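Local coordinates for protein acyltransferase (Streptococcus pneumoniae, PDB 5UG1) that probably transfers acetyl groups onto peptidoglycan, acting as the C-terminal catalytic domain of the O-acetyltransferase OatA, at residues Asp11-Arg16 with Lys158-Thr163; Ala20-Thr23 with Gln29-Ala32; Val36-Ala41 with Lys71-Ser76. One frame throughout, in Å; residues are numbered along the deposited sequence.

Interaction 1 of 3, residues Asp11-Arg16 with Lys158-Thr163; sequences DSVALR and KLYADT. With 03S (methanesulfonic acid), chain B.
The nucleophile turn, where strand 6-10 runs into helix 12-16, is backed by helix 150-171: Val-13 and Ala-14 of the turn pack on the ring of Tyr-160. The Tyr-160 side chain leaves its helix with CG anti to the backbone N (chi1 -174°), which carries the ring across to the short helix. Val-13 CG1 meets the ring at CE2, 3.7 Å away, the two side chains crossing at about a right angle, while Val-13 O lies over one ring face. Ala-14 CB sits close to the phenol oxygen, 3.3 Å from Tyr-160 OH. Trp-127 adds an edge-to-face contact to the same ring. The phenol is also tied to the cap of helix 12-16 through a water, which lies 2.6 Å from Tyr-160 OH and 2.9 Å from Asp-11 OD1, to which it probably donates. Asp-11 is the N-cap; with chi1 at 64° its carboxylate folds back over the helix start, and OD1 weakly accepts from Val-13 N and, at 3.3 Å, from Ala-14 N. Tyr-160 thus touches the catalytic turn directly and through the water. On Ser-12 the methylsulfonyl adduct is covalently attached, OG to S10 at 1.5 Å. Its O12 accepts a bent hydrogen bond from Ser-12 N (3.1 Å, 141° at the hydrogen), as a substrate oxygen might do in an oxyanion hole, and Val-13 CG2 borders O11. His-145 NE2 hydrogen-bonds Ser-12 OG; with Asp-142 the two have the geometry of a Ser-His-Asp catalytic triad. A GDS sequence whose serine starts a helix directly after the first strand is the first signature block of SGNH/GDSL hydrolases, a family with an atypical alpha/beta hydrolase fold.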
loop_
_atom_site.group_PDB
_atom_site.type_symbol
_atom_site.label_atom_id
_atom_site.label_comp_id
_atom_site.label_asym_id
_atom_site.label_seq_id
_atom_site.Cartn_x
_atom_site.Cartn_y
_atom_site.Cartn_z
ATOM N N ASP A 11 -6.129 -2.556 2.464
ATOM C CA ASP A 11 -6.594 -3.191 3.680
ATOM C C ASP A 11 -7.278 -2.225 4.658
ATOM O O ASP A 11 -7.586 -1.128 4.326
ATOM C CB ASP A 11 -5.464 -3.989 4.338
ATOM C CG ASP A 11 -4.324 -3.127 4.805
ATOM O OD1 ASP A 11 -4.431 -1.938 4.798
ATOM O OD2 ASP A 11 -3.311 -3.648 5.189
ATOM N N SER A 12 -7.513 -2.683 5.865
ATOM C CA SER A 12 -8.157 -1.881 6.873
ATOM C C SER A 12 -7.393 -0.633 7.257
ATOM O O SER A 12 -7.978 0.305 7.649
ATOM C CB SER A 12 -8.406 -2.698 8.115
ATOM O OG SER A 12 -7.230 -2.897 8.802
ATOM N N VAL A 13 -6.078 -0.661 7.148
ATOM C CA VAL A 13 -5.290 0.505 7.436
ATOM C C VAL A 13 -5.557 1.599 6.399
ATOM O O VAL A 13 -5.796 2.723 6.734
ATOM C CB VAL A 13 -3.800 0.175 7.588
ATOM C CG1 VAL A 13 -3.002 1.404 7.910
ATOM C CG2 VAL A 13 -3.612 -0.832 8.683
ATOM N N ALA A 14 -5.514 1.211 5.138
ATOM C CA ALA A 14 -5.917 2.076 4.061
ATOM C C ALA A 14 -7.376 2.527 4.219
ATOM O O ALA A 14 -7.678 3.683 4.027
ATOM C CB ALA A 14 -5.697 1.423 2.737
ATOM N N LEU A 15 -8.247 1.614 4.622
ATOM C CA LEU A 15 -9.650 1.974 4.780
ATOM C C LEU A 15 -9.817 3.023 5.872
ATOM O O LEU A 15 -10.666 3.919 5.769
ATOM C CB LEU A 15 -10.477 0.733 5.088
ATOM C CG LEU A 15 -11.976 1.013 5.211
ATOM C CD1 LEU A 15 -12.536 1.561 3.909
ATOM C CD2 LEU A 15 -12.756 -0.223 5.672
ATOM N N ARG A 16 -8.991 2.938 6.917
ATOM C CA ARG A 16 -9.026 3.937 7.978
ATOM C C ARG A 16 -8.634 5.317 7.460
ATOM O O ARG A 16 -9.125 6.333 7.960
ATOM C CB ARG A 16 -8.106 3.483 9.114
ATOM C CG ARG A 16 -8.277 4.218 10.441
ATOM C CD ARG A 16 -7.356 3.590 11.493
ATOM N NE ARG A 16 -7.371 4.275 12.783
ATOM C CZ ARG A 16 -8.315 4.111 13.701
ATOM N NH1 ARG A 16 -9.327 3.287 13.456
ATOM N NH2 ARG A 16 -8.249 4.760 14.861
ATOM N N LYS A 158 -3.646 11.604 7.444
ATOM C CA LYS A 158 -2.999 12.526 6.523
ATOM C C LYS A 158 -1.566 12.100 6.223
ATOM O O LYS A 158 -1.106 12.231 5.081
ATOM C CB LYS A 158 -3.041 13.941 7.097
ATOM C CG LYS A 158 -2.592 14.991 6.124
ATOM C CD LYS A 158 -2.700 16.375 6.700
ATOM C CE LYS A 158 -2.574 17.374 5.567
ATOM N NZ LYS A 158 -1.787 16.780 4.436
ATOM N N LEU A 159 -0.841 11.596 7.232
ATOM C CA LEU A 159 0.496 11.062 6.989
ATOM C C LEU A 159 0.443 9.878 6.040
ATOM O O LEU A 159 1.291 9.743 5.150
ATOM C CB LEU A 159 1.151 10.630 8.302
ATOM C CG LEU A 159 1.797 11.702 9.175
ATOM C CD1 LEU A 159 2.000 11.158 10.580
ATOM C CD2 LEU A 159 3.116 12.125 8.567
ATOM N N TYR A 160 -0.543 9.002 6.232
ATOM C CA TYR A 160 -0.681 7.837 5.376
ATOM C C TYR A 160 -1.004 8.255 3.947
ATOM O O TYR A 160 -0.362 7.793 2.997
ATOM C CB TYR A 160 -1.749 6.911 5.950
ATOM C CG TYR A 160 -1.921 5.582 5.243
ATOM C CD1 TYR A 160 -2.738 5.470 4.127
ATOM C CD2 TYR A 160 -1.294 4.437 5.713
ATOM C CE1 TYR A 160 -2.920 4.263 3.480
ATOM C CE2 TYR A 160 -1.473 3.210 5.073
ATOM C CZ TYR A 160 -2.290 3.133 3.956
ATOM O OH TYR A 160 -2.477 1.929 3.307
ATOM N N ALA A 161 -1.965 9.164 3.775
ATOM C CA ALA A 161 -2.319 9.599 2.430
ATOM C C ALA A 161 -1.158 10.321 1.751
ATOM O O ALA A 161 -0.896 10.107 0.561
ATOM C CB ALA A 161 -3.559 10.491 2.476
ATOM N N ASP A 162 -0.442 11.176 2.492
ATOM C CA ASP A 162 0.647 11.940 1.883
ATOM C C ASP A 162 1.804 11.043 1.465
ATOM O O ASP A 162 2.515 11.360 0.503
ATOM C CB ASP A 162 1.146 13.019 2.833
ATOM C CG ASP A 162 0.186 14.202 2.934
ATOM O OD1 ASP A 162 -0.627 14.403 2.001
ATOM O OD2 ASP A 162 0.249 14.930 3.951
ATOM N N THR A 163 2.020 9.938 2.180
ATOM C CA THR A 163 3.060 8.996 1.787
ATOM C C THR A 163 2.780 8.434 0.401
ATOM O O THR A 163 3.674 8.358 -0.447
ATOM C CB THR A 163 3.156 7.872 2.818
ATOM O OG1 THR A 163 3.386 8.435 4.115
ATOM C CG2 THR A 163 4.306 6.934 2.477
HETATM S S10 03S B . -6.552 -4.240 9.020
HETATM O O11 03S B . -5.327 -3.906 9.779
HETATM O O12 03S B . -6.181 -4.792 7.698
HETATM C C13 03S B . -7.437 -5.367 9.862
HETATM O O HOH W 1 -1.982 -0.380 4.416
#

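Interaction 2 of 3, residues Ala20-Thr23 with Gln29-Ala32; sequences ALQT and QINA
Leu-21 and Gln-22 of helix 18-24 close over Ile-30 of strand 29-32, within the beta-alpha-beta crossover that leads from strand 6-10 to its parallel neighbour at the edge of the sheet. Helix and strand approach to 7.2 Å between Gln-22 CA and Ile-30 CA, and Ile-30 is the residue that bridges them. The apolar part is a contact of branched chains set obliquely to each other. Ile-30 CD1 comes up under Leu-21 CB at 3.9 Å, and its other branch, CG2, lies 4.1 Å from Leu-21 CD1. In Ile-30 a chi1 of -49° puts CG2 beneath the leucine tip, and a chi2 of -67° turns CD1 toward Leu-21 CB. Leu-21 also packs on Leu-8 of strand 6-10 and on Ala-161 and Ile-164 of helix 150-171, so it plugs the junction of sheet and two helices. The mixed part belongs to Gln-22, whose side chain runs antiparallel alongside that of Ile-30. A bend at chi2 (67°) turns its amide down to the strand and brings OE1 to 3.5 Å from Ile-30 CG1, while NE2 hydrogen-bonds Ala-28 O just ahead of the strand. The polar part runs through a water. The backbones of Gln-29 and Asn-31 pair with strand 6-10, whereas Ile-30 N points away from that strand, to this water at the outer edge of the sheet, where Gln-22 also reaches it. The water is modelled 2.4 Å from Gln-22 OE1, so short that its exact position is doubtful, and it accepts from Ile-30 N at 2.9 Å.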
loop_
_atom_site.group_PDB
_atom_site.type_symbol
_atom_site.label_atom_id
_atom_site.label_comp_id
_atom_site.label_asym_id
_atom_site.label_seq_id
_atom_site.Cartn_x
_atom_site.Cartn_y
_atom_site.Cartn_z
ATOM N N ALA A 20 -8.878 10.787 3.961
ATOM C CA ALA A 20 -7.648 11.530 3.702
ATOM C C ALA A 20 -7.072 11.156 2.343
ATOM O O ALA A 20 -6.589 12.021 1.606
ATOM C CB ALA A 20 -6.629 11.280 4.817
ATOM N N LEU A 21 -7.143 9.874 1.986
ATOM C CA LEU A 21 -6.682 9.432 0.675
ATOM C C LEU A 21 -7.436 10.146 -0.437
ATOM O O LEU A 21 -6.825 10.679 -1.368
ATOM C CB LEU A 21 -6.848 7.915 0.550
ATOM C CG LEU A 21 -5.774 7.086 1.251
ATOM C CD1 LEU A 21 -6.156 5.616 1.260
ATOM C CD2 LEU A 21 -4.421 7.303 0.577
ATOM N N GLN A 22 -8.773 10.156 -0.349
ATOM C CA GLN A 22 -9.602 10.796 -1.369
ATOM C C GLN A 22 -9.349 12.293 -1.431
ATOM O O GLN A 22 -9.387 12.891 -2.510
ATOM C CB GLN A 22 -11.082 10.542 -1.089
ATOM C CG GLN A 22 -11.945 10.645 -2.325
ATOM C CD GLN A 22 -11.636 9.544 -3.307
ATOM O OE1 GLN A 22 -12.061 8.399 -3.125
ATOM N NE2 GLN A 22 -10.865 9.870 -4.342
ATOM N N THR A 23 -9.105 12.914 -0.279
ATOM C CA THR A 23 -8.819 14.346 -0.242
ATOM C C THR A 23 -7.462 14.647 -0.864
ATOM O O THR A 23 -7.323 15.607 -1.628
ATOM C CB THR A 23 -8.891 14.842 1.205
ATOM O OG1 THR A 23 -10.242 14.727 1.661
ATOM C CG2 THR A 23 -8.453 16.298 1.323
ATOM N N GLN A 29 -9.376 6.095 -7.326
ATOM C CA GLN A 29 -10.348 5.061 -7.003
ATOM C C GLN A 29 -9.807 4.296 -5.805
ATOM O O GLN A 29 -8.863 3.512 -5.940
ATOM C CB GLN A 29 -10.572 4.127 -8.191
ATOM C CG GLN A 29 -11.215 4.786 -9.396
ATOM C CD GLN A 29 -11.347 3.827 -10.563
ATOM O OE1 GLN A 29 -10.643 3.942 -11.564
ATOM N NE2 GLN A 29 -12.251 2.875 -10.438
ATOM N N ILE A 30 -10.386 4.538 -4.635
ATOM C CA ILE A 30 -9.923 3.924 -3.398
ATOM C C ILE A 30 -10.790 2.694 -3.178
ATOM O O ILE A 30 -11.994 2.810 -2.922
ATOM C CB ILE A 30 -9.996 4.897 -2.210
ATOM C CG1 ILE A 30 -9.361 6.250 -2.558
ATOM C CG2 ILE A 30 -9.288 4.321 -0.983
ATOM C CD1 ILE A 30 -7.866 6.194 -2.786
ATOM N N ASN A 31 -10.197 1.511 -3.324
ATOM C CA ASN A 31 -10.900 0.245 -3.125
ATOM C C ASN A 31 -10.210 -0.453 -1.954
ATOM O O ASN A 31 -9.297 -1.262 -2.134
ATOM C CB ASN A 31 -10.897 -0.579 -4.430
ATOM C CG ASN A 31 -11.439 -1.992 -4.252
ATOM O OD1 ASN A 31 -12.086 -2.320 -3.251
ATOM N ND2 ASN A 31 -11.173 -2.842 -5.241
ATOM N N ALA A 32 -10.638 -0.125 -0.735
ATOM C CA ALA A 32 -10.021 -0.657 0.474
ATOM C C ALA A 32 -11.090 -1.301 1.334
ATOM O O ALA A 32 -12.208 -0.787 1.428
ATOM C CB ALA A 32 -9.289 0.438 1.272
HETATM O O HOH W 2 -12.568 6.356 -4.342
#

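Interaction 3 of 3, residues Val36-Ala41 with Lys71-Ser76; sequences VTTKTA and KDDWDS
Thr-38, in the first turn of helix 38-50, lays its methyl on the indole of Trp-74. This CH-pi contact is nearly head-on: CG2 stands 3.6 Å from the centroid of the six-membered ring, only 3° off the normal. With OG1 beside the backbone N (chi1 -52°), the methyl falls anti to that N and over the ring. The hydroxyl of the same residue passes by the indole, OG1 to Trp-74 CZ2 3.3 Å, and is hydrogen-bonded to Thr-62 OG1. Apolar contact continues one residue back, where Thr-38 CG2 meets Asp-73 CB at 3.8 Å. The pair of helices, 38-50 and 70-80, belongs to the layer that covers one side of the central parallel sheet of this SGNH-type domain; Trp-74 reaches on to Met-112 and Leu-115 of helix 102-118. The polar contacts gather at the helix start. Thr-37 and Thr-40 form a capping box, with Thr-40 N donating to Thr-37 OG1 and Thr-37 N to Thr-40 OG1. A water accepts from Lys-39 N at 3.1 Å and donates to Asp-73 OD2 at 2.7 Å, an arrangement in which the helix N-terminus probably stabilises the carboxylate. Asp-73 OD1 lies 3.8 Å from Lys-39 CB, while the ammonium leads away to a salt bridge with Glu-43.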
loop_
_atom_site.group_PDB
_atom_site.type_symbol
_atom_site.label_atom_id
_atom_site.label_comp_id
_atom_site.label_asym_id
_atom_site.label_seq_id
_atom_site.Cartn_x
_atom_site.Cartn_y
_atom_site.Cartn_z
ATOM N N VAL A 36 -8.713 -7.355 3.591
ATOM C CA VAL A 36 -7.912 -7.578 2.393
ATOM C C VAL A 36 -6.476 -7.938 2.770
ATOM O O VAL A 36 -5.850 -7.307 3.632
ATOM C CB VAL A 36 -7.990 -6.348 1.479
ATOM C CG1 VAL A 36 -6.943 -6.404 0.358
ATOM C CG2 VAL A 36 -9.405 -6.251 0.905
ATOM N N THR A 37 -5.961 -8.991 2.147
ATOM C CA THR A 37 -4.568 -9.382 2.248
ATOM C C THR A 37 -3.882 -9.177 0.901
ATOM O O THR A 37 -4.517 -8.906 -0.118
ATOM C CB THR A 37 -4.444 -10.844 2.685
ATOM O OG1 THR A 37 -4.858 -11.700 1.617
ATOM C CG2 THR A 37 -5.325 -11.109 3.894
ATOM N N THR A 38 -2.557 -9.313 0.907
ATOM C CA THR A 38 -1.817 -9.252 -0.345
ATOM C C THR A 38 -2.298 -10.329 -1.309
ATOM O O THR A 38 -2.382 -10.098 -2.526
ATOM C CB THR A 38 -0.329 -9.391 -0.061
ATOM O OG1 THR A 38 0.039 -8.423 0.940
ATOM C CG2 THR A 38 0.482 -9.193 -1.362
ATOM N N LYS A 39 -2.653 -11.501 -0.770
ATOM C CA LYS A 39 -3.204 -12.588 -1.578
ATOM C C LYS A 39 -4.473 -12.160 -2.310
ATOM O O LYS A 39 -4.574 -12.312 -3.531
ATOM C CB LYS A 39 -3.485 -13.795 -0.689
ATOM C CG LYS A 39 -3.900 -15.069 -1.423
ATOM C CD LYS A 39 -4.385 -16.112 -0.413
ATOM C CE LYS A 39 -4.926 -17.367 -1.089
ATOM N NZ LYS A 39 -5.977 -17.052 -2.102
ATOM N N THR A 40 -5.460 -11.628 -1.578
ATOM C CA THR A 40 -6.713 -11.268 -2.236
ATOM C C THR A 40 -6.555 -10.012 -3.087
ATOM O O THR A 40 -7.257 -9.863 -4.094
ATOM C CB THR A 40 -7.854 -11.089 -1.218
ATOM O OG1 THR A 40 -7.558 -10.007 -0.334
ATOM C CG2 THR A 40 -8.066 -12.352 -0.398
ATOM N N ALA A 41 -5.638 -9.115 -2.712
ATOM C CA ALA A 41 -5.345 -7.952 -3.545
ATOM C C ALA A 41 -4.806 -8.365 -4.911
ATOM O O ALA A 41 -5.111 -7.727 -5.930
ATOM C CB ALA A 41 -4.343 -7.043 -2.832
ATOM N N LYS A 71 6.926 -13.476 1.187
ATOM C CA LYS A 71 7.840 -13.711 0.071
ATOM C C LYS A 71 7.068 -14.104 -1.187
ATOM O O LYS A 71 7.126 -13.410 -2.210
ATOM C CB LYS A 71 8.863 -14.786 0.434
ATOM C CG LYS A 71 10.065 -14.312 1.209
ATOM C CD LYS A 71 10.940 -15.525 1.589
ATOM C CE LYS A 71 12.135 -15.147 2.458
ATOM N NZ LYS A 71 12.768 -16.358 3.047
ATOM N N ASP A 72 6.302 -15.200 -1.115
ATOM C CA ASP A 72 5.540 -15.642 -2.280
ATOM C C ASP A 72 4.495 -14.609 -2.686
ATOM O O ASP A 72 4.296 -14.360 -3.877
ATOM C CB ASP A 72 4.877 -16.991 -2.011
ATOM C CG ASP A 72 5.876 -18.141 -1.993
ATOM O OD1 ASP A 72 7.053 -17.922 -2.348
ATOM O OD2 ASP A 72 5.487 -19.268 -1.629
ATOM N N ASP A 73 3.828 -13.986 -1.712
ATOM C CA ASP A 73 2.755 -13.049 -2.049
ATOM C C ASP A 73 3.284 -11.838 -2.812
ATOM O O ASP A 73 2.688 -11.419 -3.812
ATOM C CB ASP A 73 2.005 -12.609 -0.784
ATOM C CG ASP A 73 0.843 -13.554 -0.425
ATOM O OD1 ASP A 73 0.219 -14.122 -1.350
ATOM O OD2 ASP A 73 0.551 -13.741 0.775
ATOM N N TRP A 74 4.400 -11.258 -2.367
ATOM C CA TRP A 74 4.871 -10.058 -3.043
ATOM C C TRP A 74 5.581 -10.398 -4.336
ATOM O O TRP A 74 5.480 -9.639 -5.305
ATOM C CB TRP A 74 5.771 -9.236 -2.117
ATOM C CG TRP A 74 4.984 -8.571 -1.053
ATOM C CD1 TRP A 74 5.016 -8.836 0.285
ATOM C CD2 TRP A 74 3.990 -7.550 -1.243
ATOM N NE1 TRP A 74 4.116 -8.023 0.943
ATOM C CE2 TRP A 74 3.475 -7.230 0.023
ATOM C CE3 TRP A 74 3.497 -6.876 -2.364
ATOM C CZ2 TRP A 74 2.490 -6.265 0.201
ATOM C CZ3 TRP A 74 2.538 -5.913 -2.187
ATOM C CH2 TRP A 74 2.034 -5.616 -0.917
ATOM N N ASP A 75 6.298 -11.526 -4.371
ATOM C CA ASP A 75 6.788 -12.048 -5.643
ATOM C C ASP A 75 5.641 -12.212 -6.632
ATOM O O ASP A 75 5.738 -11.803 -7.792
ATOM C CB ASP A 75 7.477 -13.392 -5.440
ATOM C CG ASP A 75 8.873 -13.262 -4.902
ATOM O OD1 ASP A 75 9.389 -12.120 -4.816
ATOM O OD2 ASP A 75 9.452 -14.318 -4.576
ATOM N N SER A 76 4.536 -12.801 -6.175
ATOM C CA SER A 76 3.444 -13.135 -7.080
ATOM C C SER A 76 2.735 -11.888 -7.595
ATOM O O SER A 76 2.451 -11.778 -8.793
ATOM C CB SER A 76 2.445 -14.053 -6.388
ATOM O OG SER A 76 1.405 -14.376 -7.285
HETATM O O HOH W 3 -1.613 -12.605 1.922
#

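Interactions 1 and 2, centres about 8 Å apart, pack against each other: Leu-15 CD1 reaches Ala-32 O at 3.4 Å, and Ala-161 CA meets Leu-21 CD2 at 3.6 Å. Interaction 3 lies across the centre of the chain, its centre about 19 Å from that of interaction 1 and about 20 Å from that of interaction 2, yet it joins the nucleophile turn where Asp-11 CB touches Val-36 O at 3.4 Å. Interaction 1 carries the methylsulfonyl group itself. The side chain of Leu-21 in interaction 2 is about 12 Å from the bound methanesulfonic acid group (03S), and the side chain of Thr-38 in interaction 3 is about 10 Å from the bound 03S. Val-36 O also takes a weak hydrogen bond from Asn-65, a residue of the ligand pocket.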